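Local coordinates for Sodium/calcium exchanger membrane region domain-containing protein (Archaeoglobus fulgidus, PDB 4KPP) that probably exchanges protons for calcium ions across the archaeal membrane, as a multi-helix transporter of the sodium/calcium exchanger family, at residues W20-L24 with F218-S223. Numbering follows the deposited sequence.
With OLA (oleic acid), chain F.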
# COMPACT_ATOMS: atom_id res chain seq x y z
N TRP A 20 -11.42 13.23 -17.01
CA TRP A 20 -10.60 14.18 -16.27
C TRP A 20 -9.56 14.88 -17.15
O TRP A 20 -9.36 16.09 -17.04
CB TRP A 20 -9.93 13.53 -15.06
CG TRP A 20 -9.05 14.49 -14.33
CD1 TRP A 20 -7.70 14.40 -14.15
CD2 TRP A 20 -9.46 15.73 -13.72
NE1 TRP A 20 -7.24 15.49 -13.45
CE2 TRP A 20 -8.30 16.32 -13.18
CE3 TRP A 20 -10.68 16.38 -13.58
CZ2 TRP A 20 -8.33 17.54 -12.50
CZ3 TRP A 20 -10.72 17.59 -12.90
CH2 TRP A 20 -9.55 18.15 -12.37
N LEU A 21 -8.89 14.12 -18.01
CA LEU A 21 -7.86 14.68 -18.88
C LEU A 21 -8.41 15.71 -19.86
O LEU A 21 -7.79 16.75 -20.10
CB LEU A 21 -7.11 13.57 -19.64
CG LEU A 21 -6.06 12.81 -18.83
CD1 LEU A 21 -5.38 11.75 -19.68
CD2 LEU A 21 -5.03 13.77 -18.24
N ILE A 22 -9.58 15.42 -20.43
CA ILE A 22 -10.25 16.36 -21.31
C ILE A 22 -10.63 17.62 -20.54
O ILE A 22 -10.48 18.74 -21.05
CB ILE A 22 -11.50 15.72 -21.94
CG1 ILE A 22 -11.09 14.62 -22.92
CG2 ILE A 22 -12.36 16.77 -22.64
CD1 ILE A 22 -12.21 13.68 -23.31
N SER A 23 -11.11 17.44 -19.32
CA SER A 23 -11.48 18.56 -18.45
C SER A 23 -10.27 19.44 -18.15
O SER A 23 -10.39 20.66 -18.07
CB SER A 23 -12.10 18.05 -17.15
OG SER A 23 -13.25 17.27 -17.40
N LEU A 24 -9.11 18.81 -17.97
CA LEU A 24 -7.87 19.56 -17.76
C LEU A 24 -7.48 20.32 -19.02
O LEU A 24 -7.08 21.48 -18.95
CB LEU A 24 -6.74 18.62 -17.36
CG LEU A 24 -6.62 18.21 -15.89
CD1 LEU A 24 -5.45 17.25 -15.71
CD2 LEU A 24 -6.45 19.43 -15.00
N PHE A 218 1.94 10.19 -15.71
CA PHE A 218 1.56 11.57 -16.00
C PHE A 218 0.15 11.85 -15.51
O PHE A 218 -0.10 12.88 -14.88
CB PHE A 218 1.66 11.84 -17.50
CG PHE A 218 1.05 13.15 -17.93
CD1 PHE A 218 1.74 14.34 -17.73
CD2 PHE A 218 -0.19 13.19 -18.54
CE1 PHE A 218 1.18 15.55 -18.13
CE2 PHE A 218 -0.75 14.39 -18.94
CZ PHE A 218 -0.06 15.57 -18.73
N THR A 219 -0.77 10.93 -15.79
CA THR A 219 -2.16 11.08 -15.39
C THR A 219 -2.32 11.21 -13.88
O THR A 219 -3.03 12.09 -13.40
CB THR A 219 -3.00 9.90 -15.91
OG1 THR A 219 -3.06 9.95 -17.34
CG2 THR A 219 -4.41 9.96 -15.35
N ILE A 220 -1.65 10.33 -13.14
CA ILE A 220 -1.69 10.38 -11.68
C ILE A 220 -1.22 11.73 -11.14
O ILE A 220 -1.88 12.33 -10.29
CB ILE A 220 -0.87 9.23 -11.06
CG1 ILE A 220 -1.56 7.89 -11.34
CG2 ILE A 220 -0.69 9.43 -9.57
CD1 ILE A 220 -0.83 6.69 -10.76
N LEU A 221 -0.09 12.21 -11.64
CA LEU A 221 0.47 13.48 -11.18
C LEU A 221 -0.43 14.67 -11.53
O LEU A 221 -0.41 15.69 -10.84
CB LEU A 221 1.88 13.69 -11.74
CG LEU A 221 2.91 12.61 -11.36
CD1 LEU A 221 4.26 12.87 -12.03
CD2 LEU A 221 3.07 12.51 -9.84
N MET A 222 -1.21 14.53 -12.60
CA MET A 222 -2.14 15.58 -13.01
C MET A 222 -3.52 15.41 -12.38
O MET A 222 -4.45 16.14 -12.72
CB MET A 222 -2.28 15.61 -14.54
CG MET A 222 -0.98 15.89 -15.28
SD MET A 222 -0.34 17.56 -14.98
CE MET A 222 -1.68 18.53 -15.67
N SER A 223 -3.65 14.46 -11.46
CA SER A 223 -4.95 14.15 -10.88
C SER A 223 -5.01 14.22 -9.35
O SER A 223 -6.06 14.53 -8.78
CB SER A 223 -5.40 12.76 -11.34
OG SER A 223 -5.53 12.70 -12.75
C3 OLA F . -3.88 21.90 -18.34
C4 OLA F . -3.02 21.11 -19.32
C5 OLA F . -2.97 19.64 -18.96
C6 OLA F . -3.91 18.82 -19.84
C7 OLA F . -3.25 17.51 -20.26
C8 OLA F . -3.83 17.00 -21.58
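Trp20 and Met222 join helix 18-25 to the break between helices 202-221 and 224-237 in this sodium/calcium exchanger-family membrane protein, where Met222 is the first residue to leave helical backbone angles. The polar part is one hydrogen bond: Trp20 NE1 donates to Met222 O at 3.0 Å, with an N-H...O angle of 175° and the oxygen almost exactly in the indole plane. The donor nevertheless sits tilted from the carbonyl plane. With CG anti to the backbone N (chi1 178°), the Trp20 indole extends toward the break. Ser223 OG approaches Trp20 CD1 obliquely at 3.1 Å, but OG donates to Thr219 O (2.7 Å), back into the last turn of helix 202-221. Ser223 also packs against Ala42 and Val43 of helix 32-60. An alanine in place of Trp20 would probably leave the Met222 carbonyl without its indole donor and open a gap beside Leu24, whose CG lies 3.5 Å above one indole face, offset toward the rim.

Apolar contacts flank this bond: Leu24 CD1 meets Met222 CB at 3.8 Å, and Leu21 CD2 lies 4.4 Å from Phe218 CE2. Leu21 CD1 also makes van der Waals contact with Thr219 OG1, a hydroxyl already bonded to Phe215 O. Oleic acid C7 lies at the Phe218 ring edge. Met222 CG sits 3.5 Å above one Phe218 face, offset toward the rim, and bends at chi2 and chi3 carry CE to 3.7 Å from oleic acid C5.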